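Local structure of xyloglucanase (Paenibacillus pabuli, 2JEP) at residues 33-38 with 316-321; 40-45 with 123-128; 114-119 with 166-171; 346-351 with 356-361. The protein hydrolyses xyloglucan of the plant cell wall, probably cutting the beta-1,4-glucan backbone internally, as a family 5 glycoside hydrolase. All blocks are in the same frame, centred on the assembly; numbering follows the deposited sequence. Where two conformers were deposited one is given.

Contact 1: 33-38 with 316-321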
loop_
_atom_site.group_PDB
_atom_site.type_symbol
_atom_site.label_atom_id
_atom_site.label_comp_id
_atom_site.label_asym_id
_atom_site.label_seq_id
_atom_site.Cartn_x
_atom_site.Cartn_y
_atom_site.Cartn_z
ATOM N N ALA A 33 -3.879 -8.265 18.798
ATOM C CA ALA A 33 -5.026 -8.688 17.944
ATOM C C ALA A 33 -4.583 -9.840 17.100
ATOM O O ALA A 33 -3.464 -9.818 16.559
ATOM C CB ALA A 33 -5.478 -7.536 17.032
ATOM N N ASP A 34 -5.445 -10.843 16.963
ATOM C CA ASP A 34 -5.187 -11.951 16.059
ATOM C C ASP A 34 -5.587 -11.556 14.631
ATOM O O ASP A 34 -6.043 -10.424 14.403
ATOM C CB ASP A 34 -5.855 -13.256 16.554
ATOM C CG ASP A 34 -7.371 -13.266 16.436
ATOM O OD1 ASP A 34 -7.982 -14.155 17.096
ATOM O OD2 ASP A 34 -7.979 -12.430 15.724
ATOM N N ALA A 35 -5.444 -12.483 13.685
ATOM C CA ALA A 35 -5.608 -12.177 12.257
ATOM C C ALA A 35 -7.000 -11.683 11.894
ATOM O O ALA A 35 -7.156 -10.859 10.992
ATOM C CB ALA A 35 -5.248 -13.397 11.397
ATOM N N SER A 36 -8.018 -12.151 12.602
ATOM C CA SER A 36 -9.380 -11.742 12.299
ATOM C C SER A 36 -9.679 -10.398 12.948
ATOM O O SER A 36 -10.287 -9.499 12.336
ATOM C CB SER A 36 -10.376 -12.781 12.792
ATOM O OG SER A 36 -10.256 -13.970 12.024
ATOM N N GLN A 37 -9.216 -10.241 14.180
ATOM C CA GLN A 37 -9.488 -9.029 14.935
ATOM C C GLN A 37 -8.775 -7.819 14.316
ATOM O O GLN A 37 -9.310 -6.701 14.322
ATOM C CB GLN A 37 -9.033 -9.193 16.384
ATOM C CG GLN A 37 -9.315 -8.014 17.276
ATOM C CD GLN A 37 -10.795 -7.692 17.437
ATOM O OE1 GLN A 37 -11.680 -8.520 17.152
ATOM N NE2 GLN A 37 -11.076 -6.474 17.897
ATOM N N ILE A 38 -7.561 -8.019 13.803
ATOM C CA ILE A 38 -6.804 -6.856 13.289
ATOM C C ILE A 38 -7.526 -6.259 12.070
ATOM O O ILE A 38 -7.628 -5.047 11.923
ATOM C CB ILE A 38 -5.335 -7.184 12.995
ATOM C CG1 ILE A 38 -4.584 -5.866 12.680
ATOM C CG2 ILE A 38 -5.207 -8.211 11.867
ATOM C CD1 ILE A 38 -3.132 -5.813 13.027
ATOM N N GLY A 316 -4.831 -17.973 7.672
ATOM C CA GLY A 316 -4.496 -17.163 8.830
ATOM C C GLY A 316 -3.698 -15.896 8.534
ATOM O O GLY A 316 -3.270 -15.202 9.458
ATOM N N TYR A 317 -3.531 -15.558 7.254
ATOM C CA TYR A 317 -2.846 -14.318 6.875
ATOM C C TYR A 317 -3.881 -13.242 6.536
ATOM O O TYR A 317 -4.631 -13.404 5.573
ATOM C CB TYR A 317 -1.965 -14.540 5.648
ATOM C CG TYR A 317 -0.861 -15.542 5.846
ATOM C CD1 TYR A 317 0.357 -15.151 6.362
ATOM C CD2 TYR A 317 -1.024 -16.884 5.507
ATOM C CE1 TYR A 317 1.379 -16.044 6.572
ATOM C CE2 TYR A 317 0.005 -17.797 5.701
ATOM C CZ TYR A 317 1.215 -17.370 6.220
ATOM O OH TYR A 317 2.250 -18.248 6.400
ATOM N N PRO A 318 -3.906 -12.150 7.300
ATOM C CA PRO A 318 -4.709 -11.025 6.826
ATOM C C PRO A 318 -4.229 -10.557 5.451
ATOM O O PRO A 318 -3.051 -10.662 5.135
ATOM C CB PRO A 318 -4.437 -9.933 7.872
ATOM C CG PRO A 318 -4.004 -10.674 9.100
ATOM C CD PRO A 318 -3.209 -11.833 8.556
ATOM N N VAL A 319 -5.154 -10.038 4.661
ATOM C CA VAL A 319 -4.844 -9.418 3.378
ATOM C C VAL A 319 -5.190 -7.943 3.468
ATOM O O VAL A 319 -6.245 -7.571 3.989
ATOM C CB VAL A 319 -5.617 -10.099 2.236
ATOM C CG1 VAL A 319 -5.502 -9.328 0.921
ATOM C CG2 VAL A 319 -5.097 -11.530 2.054
ATOM N N VAL A 320 -4.253 -7.125 2.986
ATOM C CA VAL A 320 -4.459 -5.698 2.858
ATOM C C VAL A 320 -4.429 -5.332 1.379
ATOM O O VAL A 320 -3.398 -5.533 0.717
ATOM C CB VAL A 320 -3.364 -4.911 3.632
ATOM C CG1 VAL A 320 -3.561 -3.394 3.463
ATOM C CG2 VAL A 320 -3.362 -5.302 5.123
ATOM N N ILE A 321 -5.551 -4.816 0.885
ATOM C CA ILE A 321 -5.602 -4.275 -0.452
ATOM C C ILE A 321 -5.101 -2.838 -0.277
ATOM O O ILE A 321 -5.862 -1.889 -0.016
ATOM C CB ILE A 321 -7.008 -4.331 -1.061
ATOM C CG1 ILE A 321 -7.535 -5.780 -1.055
ATOM C CG2 ILE A 321 -6.999 -3.717 -2.464
ATOM C CD1 ILE A 321 -6.722 -6.821 -1.830
#
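At the end of the TIM barrel where its strands begin, helix 35-42 rests its first turn, through Ala35 and Ile38, on Pro318 just ahead of strand 319-324. The contact is small, with 134 Å² buried, and is made by van der Waals packing, mostly apolar. Ala35 points its methyl into the angle between Gly316 and Pro318: CB lies 3.3 Å from Gly316 O and 3.8 Å from Pro318 CG. The same proline CG comes 3.7 Å from Ala35 O, so one ring corner meets both the side chain and the carbonyl of Ala35. Ile38, one turn on, crosses the proline at about a right angle. With CG1 anti to the backbone N (chi1 -171°), its CG2 branch is the one that meets Pro318 CG, at 3.9 Å. Trp221 and Met260 also touch both Ile38 and Pro318 and so extend this apolar patch. Each segment has its own helix-end motif. Gly316, with positive phi, closes the preceding helix in a Schellman motif, while Asp34 is the N-cap of helix 35-42. Asp34 OD2 accepts from Gln37 N at 3.0 Å, nearly straight at 166°, and only weakly from Ser36 N at 3.1 Å.

Contact 2: 40-45 with 123-128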
loop_
_atom_site.group_PDB
_atom_site.type_symbol
_atom_site.label_atom_id
_atom_site.label_comp_id
_atom_site.label_asym_id
_atom_site.label_seq_id
_atom_site.Cartn_x
_atom_site.Cartn_y
_atom_site.Cartn_z
ATOM N N SER A 40 -10.748 -6.242 11.422
ATOM C CA SER A 40 -11.848 -5.468 11.949
ATOM C C SER A 40 -11.416 -4.088 12.464
ATOM O O SER A 40 -12.041 -3.065 12.141
ATOM C CB SER A 40 -12.541 -6.270 13.053
ATOM O OG SER A 40 -12.954 -7.520 12.529
ATOM N N GLU A 41 -10.353 -4.070 13.263
ATOM C CA GLU A 41 -9.891 -2.839 13.868
ATOM C C GLU A 41 -9.340 -1.850 12.846
ATOM O O GLU A 41 -9.425 -0.649 13.054
ATOM C CB GLU A 41 -8.868 -3.116 14.952
ATOM C CG GLU A 41 -9.449 -3.861 16.140
ATOM C CD GLU A 41 -8.479 -3.988 17.288
ATOM O OE1 GLU A 41 -7.366 -3.425 17.213
ATOM O OE2 GLU A 41 -8.829 -4.658 18.288
ATOM N N MET A 42 -8.758 -2.358 11.768
ATOM C CA MET A 42 -8.162 -1.485 10.746
ATOM C C MET A 42 -9.205 -0.747 9.898
ATOM O O MET A 42 -8.887 0.258 9.264
ATOM C CB MET A 42 -7.224 -2.297 9.843
ATOM C CG MET A 42 -5.923 -2.653 10.570
ATOM S SD MET A 42 -4.776 -3.588 9.542
ATOM C CE MET A 42 -4.155 -2.290 8.451
ATOM N N GLY A 43 -10.431 -1.272 9.821
ATOM C CA GLY A 43 -11.495 -0.594 9.109
ATOM C C GLY A 43 -11.120 -0.313 7.670
ATOM O O GLY A 43 -10.574 -1.175 6.970
ATOM N N ALA A 44 -11.476 0.888 7.209
ATOM C CA ALA A 44 -11.104 1.380 5.889
ATOM C C ALA A 44 -9.848 2.213 6.057
ATOM O O ALA A 44 -9.722 3.017 6.991
ATOM C CB ALA A 44 -12.215 2.218 5.272
ATOM N N GLY A 45 -8.904 2.013 5.163
ATOM C CA GLY A 45 -7.677 2.783 5.178
ATOM C C GLY A 45 -7.580 3.851 4.113
ATOM O O GLY A 45 -8.345 3.874 3.158
ATOM N N GLY A 123 -4.587 7.338 17.476
ATOM C CA GLY A 123 -5.227 6.045 17.690
ATOM C C GLY A 123 -5.400 5.233 16.417
ATOM O O GLY A 123 -6.056 4.194 16.437
ATOM N N LEU A 124 -4.815 5.697 15.310
ATOM C CA LEU A 124 -4.996 5.028 14.019
ATOM C C LEU A 124 -3.973 3.913 13.842
ATOM O O LEU A 124 -2.902 3.956 14.430
ATOM C CB LEU A 124 -4.821 6.057 12.903
ATOM C CG LEU A 124 -5.836 7.199 12.935
ATOM C CD1 LEU A 124 -5.418 8.306 11.988
ATOM C CD2 LEU A 124 -7.259 6.727 12.598
ATOM N N TYR A 125 -4.305 2.930 13.010
ATOM C CA TYR A 125 -3.318 2.004 12.495
ATOM C C TYR A 125 -2.500 2.754 11.440
ATOM O O TYR A 125 -3.029 3.624 10.729
ATOM C CB TYR A 125 -3.993 0.786 11.864
ATOM C CG TYR A 125 -4.378 -0.252 12.888
ATOM C CD1 TYR A 125 -5.574 -0.161 13.599
ATOM C CD2 TYR A 125 -3.540 -1.313 13.166
ATOM C CE1 TYR A 125 -5.895 -1.100 14.577
ATOM C CE2 TYR A 125 -3.865 -2.253 14.116
ATOM C CZ TYR A 125 -5.028 -2.146 14.813
ATOM O OH TYR A 125 -5.329 -3.125 15.767
ATOM N N VAL A 126 -1.230 2.399 11.345
ATOM C CA VAL A 126 -0.301 3.075 10.460
ATOM C C VAL A 126 0.559 2.031 9.779
ATOM O O VAL A 126 1.053 1.116 10.453
ATOM C CB VAL A 126 0.619 4.035 11.240
ATOM C CG1 VAL A 126 1.529 4.812 10.277
ATOM C CG2 VAL A 126 -0.194 4.987 12.113
ATOM N N ILE A 127 0.730 2.169 8.457
ATOM C CA ILE A 127 1.620 1.303 7.699
ATOM C C ILE A 127 2.723 2.182 7.104
ATOM O O ILE A 127 2.410 3.203 6.488
ATOM C CB ILE A 127 0.873 0.608 6.540
ATOM C CG1 ILE A 127 -0.309 -0.230 7.050
ATOM C CG2 ILE A 127 1.854 -0.221 5.674
ATOM C CD1 ILE A 127 -1.288 -0.654 5.956
ATOM N N ILE A 128 3.989 1.802 7.287
ATOM C CA ILE A 128 5.116 2.463 6.617
ATOM C C ILE A 128 5.844 1.433 5.761
ATOM O O ILE A 128 5.945 0.265 6.131
ATOM C CB ILE A 128 6.101 3.156 7.575
ATOM C CG1 ILE A 128 6.705 2.189 8.589
ATOM C CG2 ILE A 128 5.409 4.328 8.220
ATOM C CD1 ILE A 128 7.748 2.842 9.503
#
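The last turn of the helix that covers the N-terminal end of the barrel meets strand 125-128 here, with Met42 over one face of the Tyr125 ring and Glu41 at its hydroxyl edge. Glu41 meets the edge of the ring: Tyr125 OH donates to Glu41 OE1 over 2.5 Å, reaching the oxygen on its anti side and 27° out of the carboxylate plane. The carboxylate is turned well away from the ring plane, and Glu41 CB packs 3.6 Å from Tyr125 CE1, so the base of the side chain packs on the ring while its carboxylate takes the hydroxyl. Met42 CG stands 3.8 Å from the centroid of the Tyr125 ring, only 16° off the normal, a CH-pi contact. Met42 SD follows obliquely, 4.9 Å from the same centroid, a Met-aromatic contact. A bend about the last torsion (chi3 75°) then carries Met42 CE to within 4.1 Å of Ile127 CD1, the next residue along the strand to point toward the helix. Glu41 OE2 has a second partner, Gln37 NE2, one turn back. With a donor on each oxygen, the carboxylate of this partly exposed residue is fixed in rotation, and the two donors would favour its ionised form.

Contact 3: 114-119 with 166-171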
loop_
_atom_site.group_PDB
_atom_site.type_symbol
_atom_site.label_atom_id
_atom_site.label_comp_id
_atom_site.label_asym_id
_atom_site.label_seq_id
_atom_site.Cartn_x
_atom_site.Cartn_y
_atom_site.Cartn_z
ATOM N N GLN A 114 7.874 11.804 12.783
ATOM C CA GLN A 114 6.894 12.827 13.105
ATOM C C GLN A 114 5.562 12.557 12.375
ATOM O O GLN A 114 4.490 12.664 12.961
ATOM C CB GLN A 114 7.458 14.208 12.765
ATOM C CG GLN A 114 6.672 15.358 13.323
ATOM C CD GLN A 114 6.908 15.619 14.805
ATOM O OE1 GLN A 114 6.424 16.610 15.350
ATOM N NE2 GLN A 114 7.631 14.727 15.466
ATOM N N VAL A 115 5.633 12.210 11.100
ATOM C CA VAL A 115 4.433 11.971 10.329
ATOM C C VAL A 115 3.705 10.712 10.831
ATOM O O VAL A 115 2.463 10.705 10.960
ATOM C CB VAL A 115 4.770 11.910 8.831
ATOM C CG1 VAL A 115 3.539 11.536 7.978
ATOM C CG2 VAL A 115 5.332 13.273 8.365
ATOM N N VAL A 116 4.458 9.651 11.121
ATOM C CA VAL A 116 3.871 8.470 11.753
ATOM C C VAL A 116 3.116 8.886 13.011
ATOM O O VAL A 116 1.985 8.456 13.241
ATOM C CB VAL A 116 4.940 7.424 12.067
ATOM C CG1 VAL A 116 4.407 6.382 13.093
ATOM C CG2 VAL A 116 5.418 6.761 10.793
ATOM N N ASP A 117 3.752 9.709 13.850
ATOM C CA ASP A 117 3.113 10.109 15.088
ATOM C C ASP A 117 1.808 10.882 14.879
ATOM O O ASP A 117 0.887 10.784 15.691
ATOM C CB ASP A 117 4.069 10.947 15.931
ATOM C CG ASP A 117 5.172 10.147 16.579
ATOM O OD1 ASP A 117 5.060 8.905 16.630
ATOM O OD2 ASP A 117 6.109 10.822 17.105
ATOM N N TYR A 118 1.696 11.656 13.795
ATOM C CA TYR A 118 0.434 12.350 13.534
ATOM C C TYR A 118 -0.732 11.380 13.504
ATOM O O TYR A 118 -1.810 11.709 13.943
ATOM C CB TYR A 118 0.440 13.102 12.200
ATOM C CG TYR A 118 1.459 14.210 12.022
ATOM C CD1 TYR A 118 2.121 14.769 13.085
ATOM C CD2 TYR A 118 1.765 14.684 10.754
ATOM C CE1 TYR A 118 3.077 15.774 12.889
ATOM C CE2 TYR A 118 2.679 15.687 10.565
ATOM C CZ TYR A 118 3.354 16.217 11.628
ATOM O OH TYR A 118 4.289 17.200 11.392
ATOM N N ALA A 119 -0.508 10.199 12.936
ATOM C CA ALA A 119 -1.541 9.148 12.845
ATOM C C ALA A 119 -1.562 8.267 14.086
ATOM O O ALA A 119 -2.629 7.995 14.660
ATOM C CB ALA A 119 -1.327 8.284 11.592
ATOM N N THR A 166 14.616 -0.229 14.055
ATOM C CA THR A 166 15.171 0.257 15.319
ATOM C C THR A 166 14.516 1.594 15.723
ATOM O O THR A 166 14.160 1.791 16.884
ATOM C CB THR A 166 16.675 0.365 15.228
ATOM O OG1 THR A 166 17.218 -0.943 15.056
ATOM C CG2 THR A 166 17.277 0.989 16.486
ATOM N N LYS A 167 14.318 2.494 14.768
ATOM C CA LYS A 167 13.737 3.813 15.067
ATOM C C LYS A 167 12.341 3.668 15.684
ATOM O O LYS A 167 11.939 4.444 16.554
ATOM C CB LYS A 167 13.639 4.632 13.760
ATOM C CG LYS A 167 13.215 6.082 13.880
ATOM C CD LYS A 167 14.290 6.915 14.524
ATOM C CE LYS A 167 13.920 8.390 14.556
ATOM N NZ LYS A 167 14.887 9.118 15.413
ATOM N N PHE A 168 11.589 2.658 15.232
ATOM C CA PHE A 168 10.200 2.490 15.635
ATOM C C PHE A 168 9.946 1.309 16.575
ATOM O O PHE A 168 8.812 0.874 16.770
ATOM C CB PHE A 168 9.347 2.345 14.366
ATOM C CG PHE A 168 9.246 3.616 13.559
ATOM C CD1 PHE A 168 8.369 4.616 13.944
ATOM C CD2 PHE A 168 10.044 3.820 12.449
ATOM C CE1 PHE A 168 8.317 5.804 13.248
ATOM C CE2 PHE A 168 9.990 4.991 11.723
ATOM C CZ PHE A 168 9.104 5.998 12.139
ATOM N N SER A 169 11.000 0.831 17.239
ATOM C CA SER A 169 10.863 -0.412 17.978
ATOM C C SER A 169 9.885 -0.384 19.129
ATOM O O SER A 169 9.297 -1.423 19.439
ATOM C CB SER A 169 12.213 -0.912 18.475
ATOM O OG SER A 169 12.712 -0.060 19.479
ATOM N N ASN A 170 9.654 0.789 19.724
ATOM C CA ASN A 170 8.777 0.848 20.884
ATOM C C ASN A 170 7.300 1.081 20.546
ATOM O O ASN A 170 6.449 1.082 21.436
ATOM C CB ASN A 170 9.300 1.881 21.883
ATOM C CG ASN A 170 10.690 1.521 22.429
ATOM O OD1 ASN A 170 10.993 0.353 22.674
ATOM N ND2 ASN A 170 11.538 2.527 22.591
ATOM N N TYR A 171 6.985 1.245 19.265
ATOM C CA TYR A 171 5.596 1.427 18.866
ATOM C C TYR A 171 4.811 0.124 18.971
ATOM O O TYR A 171 5.340 -0.954 18.707
ATOM C CB TYR A 171 5.525 1.939 17.420
ATOM C CG TYR A 171 5.923 3.385 17.300
ATOM C CD1 TYR A 171 7.229 3.812 17.559
ATOM C CD2 TYR A 171 4.992 4.358 16.945
ATOM C CE1 TYR A 171 7.589 5.142 17.473
ATOM C CE2 TYR A 171 5.358 5.698 16.844
ATOM C CZ TYR A 171 6.658 6.097 17.120
ATOM O OH TYR A 171 7.073 7.407 17.056
#
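Asp117 and Val116, neighbours on helix 106-120, receive the side chains of Tyr171 and Phe168 from the turn that follows helix 150-167. The shortest approach is polar: Tyr171 OH donates to Asp117 OD1 at 2.5 Å, arriving on the syn side and 19° out of the carboxylate plane. Carboxylate and ring are nearly coplanar, 16° apart, which lays OD1 at the ring edge and brings it also within 3.2 Å of Tyr171 CE2. Beside this bond Val116 divides its two methyls. CG1 is 3.9 Å from Tyr171 CE2 and 4.0 Å from Phe168 CE1, whereas CG2, of the two rings, meets that of Phe168, 3.9 Å from CE1. Both approaches to the rings are oblique.

The two rings are positioned by a type I beta turn from Phe168 to Tyr171, closed by Tyr171 N donating to Phe168 O at 3.1 Å. The turn places Phe168 CD1 over one face of the Tyr171 ring, 3.7 Å above its plane and off-centre, toward the ring's margin. Further out, Arg220 and Asn216 side chains bond to Tyr171 O, while Phe168 and Val116 both reach Ile128 of strand 125-128. The contact therefore joins two successive outer helices of the TIM barrel over the strand that lies between them in the chain. Gln113 NE2, one turn before Asp117 on the same helix, hydrogen-bonds to Tyr171 OH. Since an amide nitrogen can only give a proton, the hydroxyl accepts there while donating to Asp117, and both bonds pin it to one helix. The phenol proton donated to OD1 probably favours the ionised form of Asp117.

Contact 4: 346-351 with 356-361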
loop_
_atom_site.group_PDB
_atom_site.type_symbol
_atom_site.label_atom_id
_atom_site.label_comp_id
_atom_site.label_asym_id
_atom_site.label_seq_id
_atom_site.Cartn_x
_atom_site.Cartn_y
_atom_site.Cartn_z
ATOM N N ALA A 346 -17.977 -0.704 -4.196
ATOM C CA ALA A 346 -17.916 -2.109 -4.557
ATOM C C ALA A 346 -16.607 -2.741 -4.070
ATOM O O ALA A 346 -16.610 -3.851 -3.510
ATOM C CB ALA A 346 -18.098 -2.275 -6.052
ATOM N N VAL A 347 -15.479 -2.059 -4.278
ATOM C CA VAL A 347 -14.195 -2.621 -3.854
ATOM C C VAL A 347 -14.170 -2.725 -2.335
ATOM O O VAL A 347 -13.726 -3.732 -1.776
ATOM C CB VAL A 347 -13.008 -1.785 -4.405
ATOM C CG1 VAL A 347 -11.694 -2.222 -3.758
ATOM C CG2 VAL A 347 -12.948 -1.855 -5.942
ATOM N N THR A 348 -14.638 -1.672 -1.650
ATOM C CA THR A 348 -14.642 -1.680 -0.175
ATOM C C THR A 348 -15.525 -2.812 0.339
ATOM O O THR A 348 -15.120 -3.568 1.240
ATOM C CB THR A 348 -15.107 -0.319 0.375
ATOM O OG1 THR A 348 -14.213 0.699 -0.100
ATOM C CG2 THR A 348 -15.137 -0.315 1.870
ATOM N N ALA A 349 -16.726 -2.926 -0.228
ATOM C CA ALA A 349 -17.666 -3.964 0.223
ATOM C C ALA A 349 -17.111 -5.346 -0.058
ATOM O O ALA A 349 -17.348 -6.279 0.705
ATOM C CB ALA A 349 -18.998 -3.803 -0.479
ATOM N N LYS A 350 -16.391 -5.513 -1.169
ATOM C CA LYS A 350 -15.856 -6.850 -1.494
ATOM C C LYS A 350 -14.739 -7.204 -0.531
ATOM O O LYS A 350 -14.603 -8.361 -0.115
ATOM C CB LYS A 350 -15.340 -6.883 -2.931
ATOM C CG LYS A 350 -15.072 -8.291 -3.449
ATOM C CD LYS A 350 -16.340 -9.146 -3.544
ATOM C CE LYS A 350 -17.241 -8.688 -4.663
ATOM N NZ LYS A 350 -18.556 -9.401 -4.576
ATOM N N ALA A 351 -13.897 -6.216 -0.211
ATOM C CA ALA A 351 -12.899 -6.426 0.848
ATOM C C ALA A 351 -13.559 -6.814 2.169
ATOM O O ALA A 351 -13.111 -7.746 2.857
ATOM C CB ALA A 351 -12.031 -5.177 1.032
ATOM N N MET A 356 -10.815 -8.620 4.395
ATOM C CA MET A 356 -9.532 -8.017 4.084
ATOM C C MET A 356 -9.662 -6.496 4.128
ATOM O O MET A 356 -10.769 -5.960 4.117
ATOM C CB MET A 356 -9.008 -8.531 2.749
ATOM C CG MET A 356 -9.982 -8.389 1.592
ATOM S SD MET A 356 -9.492 -9.163 0.050
ATOM C CE MET A 356 -9.605 -10.903 0.499
ATOM N N VAL A 357 -8.528 -5.798 4.246
ATOM C CA VAL A 357 -8.566 -4.364 4.538
ATOM C C VAL A 357 -8.453 -3.557 3.254
ATOM O O VAL A 357 -7.455 -3.676 2.551
ATOM C CB VAL A 357 -7.410 -3.945 5.464
ATOM C CG1 VAL A 357 -7.454 -2.441 5.754
ATOM C CG2 VAL A 357 -7.401 -4.762 6.766
ATOM N N PRO A 358 -9.453 -2.719 2.953
ATOM C CA PRO A 358 -9.353 -1.876 1.766
ATOM C C PRO A 358 -8.716 -0.532 2.115
ATOM O O PRO A 358 -9.185 0.135 3.033
ATOM C CB PRO A 358 -10.808 -1.695 1.365
ATOM C CG PRO A 358 -11.576 -1.719 2.665
ATOM C CD PRO A 358 -10.742 -2.530 3.653
ATOM N N VAL A 359 -7.653 -0.159 1.405
ATOM C CA VAL A 359 -6.947 1.092 1.650
ATOM C C VAL A 359 -6.957 1.977 0.393
ATOM O O VAL A 359 -6.370 1.631 -0.614
ATOM C CB VAL A 359 -5.486 0.826 2.106
ATOM C CG1 VAL A 359 -4.810 2.115 2.557
ATOM C CG2 VAL A 359 -5.441 -0.245 3.234
ATOM N N TYR A 360 -7.685 3.099 0.456
ATOM C CA TYR A 360 -7.904 3.964 -0.692
ATOM C C TYR A 360 -6.636 4.729 -1.071
ATOM O O TYR A 360 -5.929 5.232 -0.206
ATOM C CB TYR A 360 -9.052 4.956 -0.361
ATOM C CG TYR A 360 -9.339 5.880 -1.501
ATOM C CD1 TYR A 360 -10.118 5.460 -2.578
ATOM C CD2 TYR A 360 -8.751 7.140 -1.564
ATOM C CE1 TYR A 360 -10.312 6.278 -3.674
ATOM C CE2 TYR A 360 -8.941 7.958 -2.638
ATOM C CZ TYR A 360 -9.709 7.529 -3.698
ATOM O OH TYR A 360 -9.856 8.331 -4.812
ATOM N N TRP A 361 -6.389 4.846 -2.383
ATOM C CA TRP A 361 -5.251 5.591 -2.893
ATOM C C TRP A 361 -5.641 7.053 -3.127
ATOM O O TRP A 361 -6.356 7.357 -4.057
ATOM C CB TRP A 361 -4.702 4.992 -4.200
ATOM C CG TRP A 361 -3.575 5.810 -4.717
ATOM C CD1 TRP A 361 -3.592 6.648 -5.780
ATOM C CD2 TRP A 361 -2.283 5.966 -4.107
ATOM N NE1 TRP A 361 -2.386 7.316 -5.894
ATOM C CE2 TRP A 361 -1.567 6.918 -4.863
ATOM C CE3 TRP A 361 -1.654 5.374 -3.018
ATOM C CZ2 TRP A 361 -0.265 7.281 -4.552
ATOM C CZ3 TRP A 361 -0.359 5.739 -2.711
ATOM C CH2 TRP A 361 0.316 6.690 -3.462
#
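Ala351 and Met356 are joined by the backbone hydrogen bond of the contact: Met356 N donates to Ala351 O at 2.9 Å, nearly straight at 169°, with the nitrogen tilted 32° from the carbonyl plane. The bond ties the final turns of helix 336-353 to Met356. Ala351 O and Met356 O also lie 3.2 Å apart, two acceptors with no bond between them. Carbon contacts frame both carbonyls: Ala351 CB sits 3.4 Å from Met356 O, and Met356 CG, placed between its own backbone N and carbonyl carbon, lies 3.4 Å from Ala351 O.

These elements form the second half of a beta-alpha-beta crossover, strand 319-324, helix 336-353 and strand 357-362, one of the crossovers from which the TIM barrel is built. Because the loop between helix and strand is so short, the chain doubles back directly on the helix end.

Apolar packing centres on Pro358, whose CB is directed toward the helix. Ala351 CB lies against Pro358 CB at 3.7 Å and against Pro358 CG at 3.9 Å, one methyl covering this side of the ring. Thr348, one turn earlier, crosses the ring at about a right angle and touches Pro358 CG with CG2, also at 3.9 Å. Its first torsion (chi1 -59°) puts that methyl anti to the backbone N and the hydroxyl beside it, where OG1 bonds to Ala344 O within the helix. Val357 and Val359, on either side of the proline, point away from helix 336-353, and Val359 meets Val320 and Asn47 of the two adjoining strands.

In the fold
Contacts 1 and 2 share helix 35-42 and lie 11 Å apart between centres, joined where Ile38 CD1 packs 3.8 Å from Tyr125 CE2. Contact 4 meets both through the sheet: Ile321 N lies 2.8 Å from Val357 O, and Gly45 N lies 2.9 Å from Pro358 O, probable hydrogen bonds, the second closing the barrel between its first and last strands. Contact 3 stands outside, reaching contact 2 through Ile128 CG2, 3.5 Å from Val116 CG2; its centre is 25 Å from that of contact 4. Contacts 1, 2 and 4 gather toward the strand beginnings, whereas the active site of family 5 enzymes lies at the strands' C-terminal ends.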